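Local coordinates for Oxidored_FMN domain-containing protein ([Pseudomonas] geniculata N1, PDB 6L6J), which probably oxidises the amine 6-hydroxypseudooxynicotine with the help of FMN and a [4Fe-4S] cluster, and carries a bound ADP in a separate nucleotide domain, at residues Ile391-Gly396 and Val414-Ala419; Gly396-Leu401 and Gly424-Arg429; Leu464-Val469 and Asp623-Gln628; Val477-Gly482 and Arg639-Ile644. One frame throughout, in Å; residues are numbered along the deposited sequence.

Contact 1: residues Ile391-Gly396 and Val414-Ala419; sequences ILVIGG and VSIADA. With ADP (adenosine-5'-diphosphate), chain D.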
# COMPACT_ATOMS: atom_id res chain seq x y z
N ILE A 391 -9.71 10.40 -30.07
CA ILE A 391 -8.77 11.04 -29.09
C ILE A 391 -7.32 10.66 -29.43
O ILE A 391 -7.01 9.45 -29.55
CB ILE A 391 -9.15 10.65 -27.64
CG1 ILE A 391 -10.58 11.08 -27.27
CG2 ILE A 391 -8.13 11.20 -26.66
CD1 ILE A 391 -11.62 10.00 -27.42
N LEU A 392 -6.43 11.65 -29.55
CA LEU A 392 -4.96 11.45 -29.66
C LEU A 392 -4.34 11.66 -28.28
O LEU A 392 -4.47 12.77 -27.72
CB LEU A 392 -4.37 12.42 -30.69
CG LEU A 392 -2.87 12.29 -30.95
CD1 LEU A 392 -2.46 10.85 -31.24
CD2 LEU A 392 -2.43 13.18 -32.11
N VAL A 393 -3.68 10.62 -27.75
CA VAL A 393 -2.91 10.68 -26.48
C VAL A 393 -1.43 10.77 -26.83
O VAL A 393 -0.91 9.85 -27.50
CB VAL A 393 -3.24 9.48 -25.57
CG1 VAL A 393 -2.35 9.44 -24.34
CG2 VAL A 393 -4.71 9.47 -25.17
N ILE A 394 -0.77 11.81 -26.36
CA ILE A 394 0.67 12.07 -26.65
C ILE A 394 1.47 11.78 -25.38
O ILE A 394 1.47 12.63 -24.46
CB ILE A 394 0.84 13.51 -27.18
CG1 ILE A 394 -0.33 13.90 -28.07
CG2 ILE A 394 2.18 13.64 -27.88
CD1 ILE A 394 -0.12 15.15 -28.88
N GLY A 395 2.11 10.61 -25.32
CA GLY A 395 2.89 10.15 -24.15
C GLY A 395 2.58 8.70 -23.78
O GLY A 395 1.39 8.37 -23.56
N GLY A 396 3.61 7.88 -23.69
CA GLY A 396 3.49 6.44 -23.41
C GLY A 396 3.80 6.10 -21.96
O GLY A 396 4.02 4.92 -21.69
N VAL A 414 -9.32 5.60 -30.22
CA VAL A 414 -8.15 6.08 -29.43
C VAL A 414 -6.85 5.81 -30.18
O VAL A 414 -6.54 4.64 -30.39
CB VAL A 414 -8.11 5.43 -28.03
CG1 VAL A 414 -6.83 5.78 -27.28
CG2 VAL A 414 -9.35 5.80 -27.21
N SER A 415 -6.11 6.85 -30.52
CA SER A 415 -4.69 6.75 -30.96
C SER A 415 -3.78 7.21 -29.81
O SER A 415 -4.14 8.20 -29.13
CB SER A 415 -4.47 7.52 -32.22
OG SER A 415 -5.07 6.84 -33.30
N ILE A 416 -2.67 6.50 -29.60
CA ILE A 416 -1.61 6.88 -28.62
C ILE A 416 -0.23 6.81 -29.32
O ILE A 416 0.05 5.81 -30.00
CB ILE A 416 -1.69 6.00 -27.36
CG1 ILE A 416 -0.56 6.31 -26.38
CG2 ILE A 416 -1.74 4.52 -27.72
CD1 ILE A 416 -0.86 5.90 -24.95
N ALA A 417 0.57 7.87 -29.16
CA ALA A 417 1.92 8.02 -29.73
C ALA A 417 2.94 8.18 -28.59
O ALA A 417 2.61 8.82 -27.58
CB ALA A 417 1.95 9.22 -30.65
N ASP A 418 4.15 7.62 -28.75
CA ASP A 418 5.32 7.85 -27.86
C ASP A 418 6.58 7.94 -28.72
O ASP A 418 6.63 7.27 -29.76
CB ASP A 418 5.49 6.72 -26.84
CG ASP A 418 6.55 7.04 -25.80
OD1 ASP A 418 6.25 7.84 -24.89
OD2 ASP A 418 7.71 6.52 -25.95
N ALA A 419 7.56 8.72 -28.27
CA ALA A 419 8.80 9.02 -29.04
C ALA A 419 9.81 7.87 -28.91
O ALA A 419 10.73 7.85 -29.74
CB ALA A 419 9.38 10.33 -28.57
PB ADP D . 3.77 10.45 -16.86
O1B ADP D . 3.06 9.43 -17.72
O2B ADP D . 4.05 9.96 -15.44
O3B ADP D . 3.11 11.81 -16.90
PA ADP D . 6.22 9.85 -18.35
O1A ADP D . 6.10 8.46 -17.84
O2A ADP D . 7.53 10.54 -18.26
O3A ADP D . 5.19 10.75 -17.54
O5' ADP D . 5.63 9.92 -19.86
C5' ADP D . 6.15 10.84 -20.85
C4' ADP D . 6.37 10.09 -22.15
O4' ADP D . 5.97 10.96 -23.24
C3' ADP D . 7.83 9.70 -22.45
O3' ADP D . 7.95 8.48 -23.16
C2' ADP D . 8.28 10.89 -23.31
O2' ADP D . 9.47 10.69 -24.05
C1' ADP D . 7.03 11.02 -24.17
N9 ADP D . 6.96 12.25 -24.96
C8 ADP D . 7.38 13.51 -24.61
N7 ADP D . 7.20 14.40 -25.55
C5 ADP D . 6.66 13.67 -26.61
C6 ADP D . 6.25 14.03 -27.92
N6 ADP D . 6.30 15.27 -28.40
N1 ADP D . 5.74 13.06 -28.72
C2 ADP D . 5.67 11.81 -28.23
N3 ADP D . 6.02 11.36 -27.03
C4 ADP D . 6.51 12.35 -26.26
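Val393 and Ile416 lie side by side on one face of two parallel strands and point the same way, with Val393 CG1 against Ile416 CD1 at 3.9 Å. CG1 of each is anti to its backbone N (chi1 177° for Ile416), which carries Ile416 CG1 and CD1 forward along the strand until CD1 comes to 3.6 Å from Gly395 O. On the other face Leu392 leans across, and its CD1 rests 4.0 Å from Ser415 CB. Four backbone bonds alternate between the strands, which run 19° apart: Ser415 N to Ile391 O, Val393 N to Ser415 O, Ala417 N to Val393 O, and Gly395 N to Ala417 O. This parallel pairing and the chain order, strand 390-394, helix 398-410, strand 413-417, make a beta-alpha-beta unit of a Rossmann-like fold; the helix covers the Val414 and Ile416 face through Ala404. Beyond the paired residues, the Asp418 carboxylate turns back toward the glycine turn. Gly396 N donates to Asp418 OD1 at 2.9 Å, on the anti side and 28° out of the carboxylate plane. The same oxygen accepts a hydrogen bond from the ribose O3' of ADP, while Asp418 OD2 takes the backbone N-H of Gly420, so both carboxylate oxygens are engaged. Ile394 CG2 approaches the adenine, 3.7 Å from ADP N1.

Contact 2: residues Gly396-Leu401 and Gly424-Arg429; sequences GGPAGL and GGRLVR. With ADP (adenosine-5'-diphosphate), chain D.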
# COMPACT_ATOMS: atom_id res chain seq x y z
N GLY A 396 3.61 7.88 -23.69
CA GLY A 396 3.49 6.44 -23.41
C GLY A 396 3.80 6.10 -21.96
O GLY A 396 4.02 4.92 -21.69
N GLY A 397 3.81 7.09 -21.07
CA GLY A 397 3.96 6.88 -19.62
C GLY A 397 2.68 6.35 -18.98
O GLY A 397 1.67 6.12 -19.68
N PRO A 398 2.64 6.15 -17.65
CA PRO A 398 1.44 5.64 -16.99
C PRO A 398 0.22 6.57 -17.12
O PRO A 398 -0.91 6.06 -17.11
CB PRO A 398 1.84 5.49 -15.52
CG PRO A 398 3.11 6.29 -15.35
CD PRO A 398 3.74 6.41 -16.72
N ALA A 399 0.45 7.89 -17.25
CA ALA A 399 -0.63 8.89 -17.45
C ALA A 399 -1.32 8.60 -18.78
O ALA A 399 -2.49 8.21 -18.75
CB ALA A 399 -0.10 10.31 -17.40
N GLY A 400 -0.59 8.73 -19.89
CA GLY A 400 -1.06 8.40 -21.25
C GLY A 400 -1.79 7.06 -21.31
O GLY A 400 -2.96 7.02 -21.78
N LEU A 401 -1.13 5.99 -20.84
CA LEU A 401 -1.63 4.60 -20.96
C LEU A 401 -2.95 4.44 -20.22
O LEU A 401 -3.78 3.63 -20.68
CB LEU A 401 -0.59 3.62 -20.39
CG LEU A 401 0.62 3.40 -21.27
CD1 LEU A 401 1.68 2.60 -20.51
CD2 LEU A 401 0.23 2.70 -22.56
N GLY A 424 5.94 2.89 -21.64
CA GLY A 424 6.16 3.02 -20.18
C GLY A 424 6.70 4.38 -19.76
O GLY A 424 6.83 4.61 -18.55
N GLY A 425 7.00 5.28 -20.69
CA GLY A 425 7.61 6.58 -20.36
C GLY A 425 8.67 6.41 -19.28
O GLY A 425 9.59 5.60 -19.49
N ARG A 426 8.50 7.09 -18.15
CA ARG A 426 9.48 7.13 -17.03
C ARG A 426 9.74 5.71 -16.51
O ARG A 426 10.85 5.45 -16.02
CB ARG A 426 8.99 8.03 -15.90
CG ARG A 426 7.69 7.56 -15.26
CD ARG A 426 7.14 8.62 -14.31
NE ARG A 426 7.93 8.69 -13.10
CZ ARG A 426 7.73 9.54 -12.11
NH1 ARG A 426 6.74 10.42 -12.19
NH2 ARG A 426 8.52 9.50 -11.05
N LEU A 427 8.77 4.81 -16.66
CA LEU A 427 8.88 3.41 -16.14
C LEU A 427 9.75 2.52 -17.04
O LEU A 427 10.23 1.51 -16.50
CB LEU A 427 7.50 2.80 -15.95
CG LEU A 427 6.74 3.32 -14.73
CD1 LEU A 427 5.35 2.70 -14.67
CD2 LEU A 427 7.53 3.05 -13.45
N VAL A 428 9.97 2.86 -18.31
CA VAL A 428 10.93 2.10 -19.17
C VAL A 428 12.24 1.98 -18.41
O VAL A 428 12.66 0.86 -18.20
CB VAL A 428 11.16 2.74 -20.56
CG1 VAL A 428 12.47 2.29 -21.17
CG2 VAL A 428 10.01 2.44 -21.52
N ARG A 429 12.83 3.11 -17.98
CA ARG A 429 14.18 3.15 -17.32
C ARG A 429 14.07 2.92 -15.81
O ARG A 429 14.95 2.26 -15.27
CB ARG A 429 14.87 4.49 -17.59
CG ARG A 429 15.35 4.65 -19.02
CD ARG A 429 15.95 6.02 -19.26
NE ARG A 429 15.03 7.08 -18.87
CZ ARG A 429 15.39 8.33 -18.54
NH1 ARG A 429 16.67 8.68 -18.54
NH2 ARG A 429 14.48 9.21 -18.19
PB ADP D . 3.77 10.45 -16.86
O1B ADP D . 3.06 9.43 -17.72
O2B ADP D . 4.05 9.96 -15.44
O3B ADP D . 3.11 11.81 -16.90
PA ADP D . 6.22 9.85 -18.35
O1A ADP D . 6.10 8.46 -17.84
O2A ADP D . 7.53 10.54 -18.26
O3A ADP D . 5.19 10.75 -17.54
O5' ADP D . 5.63 9.92 -19.86
C5' ADP D . 6.15 10.84 -20.85
C4' ADP D . 6.37 10.09 -22.15
O4' ADP D . 5.97 10.96 -23.24
C3' ADP D . 7.83 9.70 -22.45
O3' ADP D . 7.95 8.48 -23.16
C2' ADP D . 8.28 10.89 -23.31
O2' ADP D . 9.47 10.69 -24.05
C1' ADP D . 7.03 11.02 -24.17
N9 ADP D . 6.96 12.25 -24.96
C8 ADP D . 7.38 13.51 -24.61
N7 ADP D . 7.20 14.40 -25.55
C5 ADP D . 6.66 13.67 -26.61
C6 ADP D . 6.25 14.03 -27.92
N6 ADP D . 6.30 15.27 -28.40
N1 ADP D . 5.74 13.06 -28.72
C2 ADP D . 5.67 11.81 -28.23
N3 ADP D . 6.02 11.36 -27.03
C4 ADP D . 6.51 12.35 -26.26
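Gly397 and Gly425 bring their backbones together, with Gly397 CA 3.6 Å from Gly425 N, and Gly424 N donates to Gly396 O at 2.8 Å. That bond is bent to 133° and comes in tilted from the carbonyl plane. Neither glycine of the close pair could readily carry a side chain: a CB on Gly425 would run into Gly397 CA, and one on either residue would collide with ADP O1A. Pro398 flanks this approach and sets its CG 4.3 Å from Leu427 CD1, the apolar part of the contact. Arg426 is the side chain that spans the diphosphate. Its CB lies 3.5 Å from ADP O1A, the oxygen that also accepts the nearly straight bond from Arg426 N. CG sits between the backbone N and the carbonyl carbon (chi1 63°), which keeps it beside the alpha-phosphate, 3.2 Å from ADP O1A. CD then moves on to the beta-phosphate, 3.6 Å from ADP O2B. Past a bend at chi3 (-73°), ADP O2B lies at the guanidinium edge, near its plane, but short of a hydrogen bond. NE instead forms a salt bridge with Glu430; at the tip NH1 pairs with Asp646 and bonds to Gly651 O, and these partners are likely to fix the group's rotation. At the beta-phosphate, Ala399 N donates to ADP O1B at 3.1 Å, from the first turn of helix 398-410. Gly395, Gly397 and Gly400 match the GxGxxG spacing, and this glycine-rich turn with backbone N-H groups at the diphosphate is consistent with a Rossmann-type dinucleotide-binding loop.

Contact 3: residues Leu464-Val469 and Asp623-Gln628; sequences LGADDV and DELYHQ. With ADP (adenosine-5'-diphosphate), chain D.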
# COMPACT_ATOMS: atom_id res chain seq x y z
N LEU A 464 6.11 13.80 -31.87
CA LEU A 464 5.10 14.68 -32.53
C LEU A 464 5.43 16.15 -32.25
O LEU A 464 5.54 16.53 -31.07
CB LEU A 464 3.70 14.32 -32.01
CG LEU A 464 3.24 12.88 -32.25
CD1 LEU A 464 1.87 12.63 -31.65
CD2 LEU A 464 3.23 12.54 -33.74
N GLY A 465 5.60 16.94 -33.32
CA GLY A 465 5.55 18.41 -33.29
C GLY A 465 4.09 18.86 -33.29
O GLY A 465 3.22 17.98 -33.48
N ALA A 466 3.85 20.16 -33.08
CA ALA A 466 2.50 20.78 -33.00
C ALA A 466 1.77 20.62 -34.33
O ALA A 466 0.54 20.41 -34.30
CB ALA A 466 2.62 22.23 -32.62
N ASP A 467 2.51 20.71 -35.44
CA ASP A 467 2.00 20.53 -36.83
C ASP A 467 1.34 19.16 -36.96
O ASP A 467 0.20 19.10 -37.43
CB ASP A 467 3.12 20.63 -37.87
CG ASP A 467 3.58 22.05 -38.17
OD1 ASP A 467 2.71 22.88 -38.52
OD2 ASP A 467 4.80 22.31 -38.02
N ASP A 468 2.07 18.11 -36.56
CA ASP A 468 1.67 16.69 -36.75
C ASP A 468 0.33 16.46 -36.05
O ASP A 468 -0.50 15.73 -36.62
CB ASP A 468 2.76 15.73 -36.24
CG ASP A 468 4.18 16.17 -36.53
OD1 ASP A 468 4.46 16.61 -37.66
OD2 ASP A 468 5.01 16.09 -35.61
N VAL A 469 0.13 17.09 -34.90
CA VAL A 469 -1.06 16.92 -34.01
C VAL A 469 -2.28 17.56 -34.66
O VAL A 469 -3.34 16.92 -34.65
CB VAL A 469 -0.81 17.50 -32.60
CG1 VAL A 469 -2.04 17.42 -31.72
CG2 VAL A 469 0.38 16.83 -31.92
N ASP A 623 6.37 20.56 -20.99
CA ASP A 623 5.02 21.10 -21.30
C ASP A 623 5.08 22.06 -22.49
O ASP A 623 4.06 22.72 -22.74
CB ASP A 623 4.39 21.75 -20.05
CG ASP A 623 5.15 22.94 -19.48
OD1 ASP A 623 6.10 23.40 -20.14
OD2 ASP A 623 4.76 23.41 -18.37
N GLU A 624 6.20 22.14 -23.21
CA GLU A 624 6.31 23.08 -24.36
C GLU A 624 5.17 22.80 -25.34
O GLU A 624 4.38 23.73 -25.63
CB GLU A 624 7.66 22.95 -25.05
CG GLU A 624 7.92 24.08 -26.05
CD GLU A 624 9.18 23.96 -26.90
OE1 GLU A 624 9.95 24.94 -26.94
OE2 GLU A 624 9.37 22.89 -27.54
N LEU A 625 5.08 21.57 -25.82
CA LEU A 625 4.14 21.17 -26.90
C LEU A 625 2.72 21.53 -26.48
O LEU A 625 1.96 22.02 -27.33
CB LEU A 625 4.28 19.67 -27.19
CG LEU A 625 3.15 19.04 -28.01
CD1 LEU A 625 3.14 19.56 -29.45
CD2 LEU A 625 3.27 17.52 -27.99
N TYR A 626 2.36 21.30 -25.21
CA TYR A 626 1.00 21.61 -24.69
C TYR A 626 0.69 23.11 -24.82
O TYR A 626 -0.48 23.45 -25.05
CB TYR A 626 0.83 21.19 -23.23
CG TYR A 626 -0.37 21.83 -22.56
CD1 TYR A 626 -1.66 21.35 -22.77
CD2 TYR A 626 -0.23 22.98 -21.80
CE1 TYR A 626 -2.76 21.94 -22.18
CE2 TYR A 626 -1.33 23.59 -21.21
CZ TYR A 626 -2.60 23.07 -21.39
OH TYR A 626 -3.65 23.71 -20.81
N HIS A 627 1.69 23.97 -24.64
CA HIS A 627 1.55 25.45 -24.71
C HIS A 627 1.49 25.88 -26.18
O HIS A 627 0.65 26.75 -26.50
CB HIS A 627 2.64 26.17 -23.90
CG HIS A 627 2.41 26.09 -22.42
ND1 HIS A 627 3.42 25.76 -21.52
CD2 HIS A 627 1.29 26.26 -21.67
CE1 HIS A 627 2.93 25.74 -20.30
NE2 HIS A 627 1.64 26.05 -20.36
N GLN A 628 2.32 25.27 -27.03
CA GLN A 628 2.29 25.42 -28.51
C GLN A 628 0.87 25.11 -29.01
O GLN A 628 0.41 25.83 -29.90
CB GLN A 628 3.30 24.50 -29.20
CG GLN A 628 4.76 24.87 -28.95
CD GLN A 628 5.74 23.83 -29.45
OE1 GLN A 628 5.44 22.65 -29.61
NE2 GLN A 628 6.96 24.27 -29.70
PB ADP D . 3.77 10.45 -16.86
O1B ADP D . 3.06 9.43 -17.72
O2B ADP D . 4.05 9.96 -15.44
O3B ADP D . 3.11 11.81 -16.90
PA ADP D . 6.22 9.85 -18.35
O1A ADP D . 6.10 8.46 -17.84
O2A ADP D . 7.53 10.54 -18.26
O3A ADP D . 5.19 10.75 -17.54
O5' ADP D . 5.63 9.92 -19.86
C5' ADP D . 6.15 10.84 -20.85
C4' ADP D . 6.37 10.09 -22.15
O4' ADP D . 5.97 10.96 -23.24
C3' ADP D . 7.83 9.70 -22.45
O3' ADP D . 7.95 8.48 -23.16
C2' ADP D . 8.28 10.89 -23.31
O2' ADP D . 9.47 10.69 -24.05
C1' ADP D . 7.03 11.02 -24.17
N9 ADP D . 6.96 12.25 -24.96
C8 ADP D . 7.38 13.51 -24.61
N7 ADP D . 7.20 14.40 -25.55
C5 ADP D . 6.66 13.67 -26.61
C6 ADP D . 6.25 14.03 -27.92
N6 ADP D . 6.30 15.27 -28.40
N1 ADP D . 5.74 13.06 -28.72
C2 ADP D . 5.67 11.81 -28.23
N3 ADP D . 6.02 11.36 -27.03
C4 ADP D . 6.51 12.35 -26.26
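At the adenine end of the ADP pocket, Leu625 of helix 624-632 meets Ala466 at the start of helix 466-472. The two delta branches of Leu625 divide the work. CD1 packs on the opening turn of the other helix, 3.7 Å from Ala466 N and 4.2 Å from Ala466 CB; the two segments share no hydrogen bond. CD2 turns to the nucleotide instead, lying 4.0 Å from Leu464 O and 3.8 Å from ADP N6. With CG anti to the backbone N (chi1 165°), the side chain reaches toward Ala466, and chi2 splits its two methyls between helix and nucleotide. Beside CD2, the backbone of Leu464 reads the adenine: Leu464 N donates to ADP N1 at 3.3 Å, and ADP N6 donates to Leu464 O at 3.0 Å, both at 159°. This is recognition of the Watson-Crick edge by main-chain groups, on the flank of the Rossmann-like sheet, where Leu464 and Leu625 also touch Ile394. In place of Leu625, an alanine here is likely to open a gap between the two helices and leave the N6 side of the adenine without one of its apolar neighbours. Gly465, the N-cap of helix 466-472, gives its N-H to Asp468 OD2 in the first turn. Toward the surface the packing thins: Gln628, extended beyond CG, brings OE1 only to 4.1 Å from Ala466 CB.

Contact 4: residues Val477-Gly482 and Arg639-Ile644; sequences VIVATG and RSVERI. With ADP (adenosine-5'-diphosphate), chain D.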
# COMPACT_ATOMS: atom_id res chain seq x y z
N VAL A 477 -7.34 16.21 -27.85
CA VAL A 477 -5.90 15.85 -27.62
C VAL A 477 -5.65 15.83 -26.11
O VAL A 477 -5.94 16.87 -25.46
CB VAL A 477 -4.92 16.84 -28.29
CG1 VAL A 477 -3.48 16.45 -28.01
CG2 VAL A 477 -5.18 16.96 -29.79
N ILE A 478 -5.11 14.73 -25.59
CA ILE A 478 -4.57 14.66 -24.20
C ILE A 478 -3.04 14.68 -24.31
O ILE A 478 -2.51 13.82 -25.05
CB ILE A 478 -5.10 13.42 -23.47
CG1 ILE A 478 -6.62 13.52 -23.24
CG2 ILE A 478 -4.35 13.20 -22.17
CD1 ILE A 478 -7.28 12.23 -22.86
N VAL A 479 -2.37 15.64 -23.67
CA VAL A 479 -0.88 15.73 -23.64
C VAL A 479 -0.42 15.13 -22.32
O VAL A 479 -0.84 15.66 -21.26
CB VAL A 479 -0.34 17.17 -23.81
CG1 VAL A 479 1.17 17.18 -23.93
CG2 VAL A 479 -0.94 17.90 -25.01
N ALA A 480 0.44 14.10 -22.38
CA ALA A 480 0.96 13.35 -21.22
C ALA A 480 2.48 13.19 -21.33
O ALA A 480 2.98 12.09 -21.00
CB ALA A 480 0.24 12.04 -21.15
N THR A 481 3.19 14.26 -21.65
CA THR A 481 4.61 14.28 -22.10
C THR A 481 5.60 14.19 -20.92
O THR A 481 6.83 14.30 -21.17
CB THR A 481 4.84 15.50 -22.99
OG1 THR A 481 4.42 16.66 -22.28
CG2 THR A 481 4.06 15.42 -24.28
N GLY A 482 5.12 13.93 -19.71
CA GLY A 482 5.97 13.59 -18.55
C GLY A 482 6.89 14.73 -18.12
O GLY A 482 6.60 15.90 -18.44
N ARG A 639 -9.46 22.46 -30.94
CA ARG A 639 -10.34 23.27 -30.05
C ARG A 639 -10.37 22.66 -28.64
O ARG A 639 -10.53 23.41 -27.67
CB ARG A 639 -11.76 23.40 -30.62
CG ARG A 639 -12.39 24.76 -30.36
CD ARG A 639 -13.82 24.90 -30.82
NE ARG A 639 -14.79 24.61 -29.76
CZ ARG A 639 -16.05 25.06 -29.72
NH1 ARG A 639 -16.52 25.84 -30.67
NH2 ARG A 639 -16.83 24.73 -28.70
N SER A 640 -10.21 21.33 -28.55
CA SER A 640 -10.16 20.55 -27.28
C SER A 640 -8.74 20.02 -27.06
O SER A 640 -8.32 19.14 -27.83
CB SER A 640 -11.19 19.45 -27.30
OG SER A 640 -11.76 19.23 -26.02
N VAL A 641 -8.03 20.55 -26.07
CA VAL A 641 -6.68 20.09 -25.63
C VAL A 641 -6.55 20.21 -24.10
O VAL A 641 -6.79 21.30 -23.57
CB VAL A 641 -5.56 20.90 -26.31
CG1 VAL A 641 -4.19 20.47 -25.83
CG2 VAL A 641 -5.65 20.80 -27.82
N GLU A 642 -6.15 19.13 -23.43
CA GLU A 642 -5.83 19.12 -21.97
C GLU A 642 -4.46 18.46 -21.75
O GLU A 642 -4.01 17.72 -22.65
CB GLU A 642 -6.97 18.47 -21.19
CG GLU A 642 -6.85 16.97 -21.04
CD GLU A 642 -8.00 16.32 -20.29
OE1 GLU A 642 -8.78 15.57 -20.93
OE2 GLU A 642 -8.11 16.55 -19.06
N ARG A 643 -3.80 18.76 -20.63
CA ARG A 643 -2.54 18.10 -20.18
C ARG A 643 -2.83 17.31 -18.89
O ARG A 643 -3.78 17.68 -18.15
CB ARG A 643 -1.43 19.15 -20.06
CG ARG A 643 -1.55 20.11 -18.88
CD ARG A 643 -0.77 21.41 -19.03
NE ARG A 643 0.01 21.76 -17.86
CZ ARG A 643 0.74 22.86 -17.71
NH1 ARG A 643 0.77 23.79 -18.64
NH2 ARG A 643 1.44 23.05 -16.61
N ILE A 644 -2.10 16.21 -18.66
CA ILE A 644 -2.29 15.30 -17.49
C ILE A 644 -0.97 14.67 -17.07
O ILE A 644 -0.08 14.52 -17.92
CB ILE A 644 -3.31 14.20 -17.81
CG1 ILE A 644 -2.95 13.48 -19.10
CG2 ILE A 644 -4.72 14.76 -17.85
CD1 ILE A 644 -3.46 12.05 -19.14
PB ADP D . 3.77 10.45 -16.86
O1B ADP D . 3.06 9.43 -17.72
O2B ADP D . 4.05 9.96 -15.44
O3B ADP D . 3.11 11.81 -16.90
PA ADP D . 6.22 9.85 -18.35
O1A ADP D . 6.10 8.46 -17.84
O2A ADP D . 7.53 10.54 -18.26
O3A ADP D . 5.19 10.75 -17.54
O5' ADP D . 5.63 9.92 -19.86
C5' ADP D . 6.15 10.84 -20.85
C4' ADP D . 6.37 10.09 -22.15
O4' ADP D . 5.97 10.96 -23.24
C3' ADP D . 7.83 9.70 -22.45
O3' ADP D . 7.95 8.48 -23.16
C2' ADP D . 8.28 10.89 -23.31
O2' ADP D . 9.47 10.69 -24.05
C1' ADP D . 7.03 11.02 -24.17
N9 ADP D . 6.96 12.25 -24.96
C8 ADP D . 7.38 13.51 -24.61
N7 ADP D . 7.20 14.40 -25.55
C5 ADP D . 6.66 13.67 -26.61
C6 ADP D . 6.25 14.03 -27.92
N6 ADP D . 6.30 15.27 -28.40
N1 ADP D . 5.74 13.06 -28.72
C2 ADP D . 5.67 11.81 -28.23
N3 ADP D . 6.02 11.36 -27.03
C4 ADP D . 6.51 12.35 -26.26
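Ile478 and Ile644 make the close-packed part of this contact: the two side chains cross obliquely, with Ile478 CG2 against CG1 and CD1 of Ile644. Ile644 CG1 stands between its backbone N and carbonyl carbon (chi1 52°), which directs the chain inward to Ile478 and also sets CG1 4.1 Å from Ala480 CB. Helices 398-410 and 653-666 cover this side, Leu407 and Ala663 both touching Ile478. Glu642 lies alongside Ile478 and points the same way, its OE1 3.8 Å from Ile478 CG1, while that oxygen finds its polar partner in His476. A glycine in place of Ile478 would probably leave Ile644 and the Glu642 chain without the surface they pack on, opening a gap under the helices. The backbones pair in parallel, with Val477 N to Ser640 O at 3.1 Å, Glu642 N to Val477 O at 3.0 Å, Val479 N to Glu642 O at 2.8 Å and Ile644 N to Val479 O at 2.9 Å. Strand 641-643 lies at one edge of the five-stranded parallel Rossmann-like sheet, beside 476-479. Past the latter strand, Thr481 CG2 lies 3.5 Å from ADP N7 and Gly482 passes the diphosphate. Helix 624-632 covers the Val477 and Val479 face through Leu629. The solvent side is at Arg639, exposed and poorly ordered, the partly exposed Ser640, and Arg643, whose chain leads away after CB packs on Val479 O.

Overall arrangement
All four contacts border ADP, but from different depths. Contacts 1 and 2 are buried, contact 4 is partly buried at the sheet's edge, and contact 3 lies at the surface. Contacts 1 and 4 belong to one sheet, in which strands 390-394 and 476-479 are neighbours, and both rely on regular backbone pairing with branched apolar side chains. Contact 2 shares Gly396 with contact 1 but works through glycine backbones and charge at the diphosphate. Contact 3 is instead helix packing at the adenine; Val469 joins it to contact 4 through Val477 and to contact 1 through Ile394. Contacts 2 and 3 do not touch, their nearest atoms being about 9 Å apart.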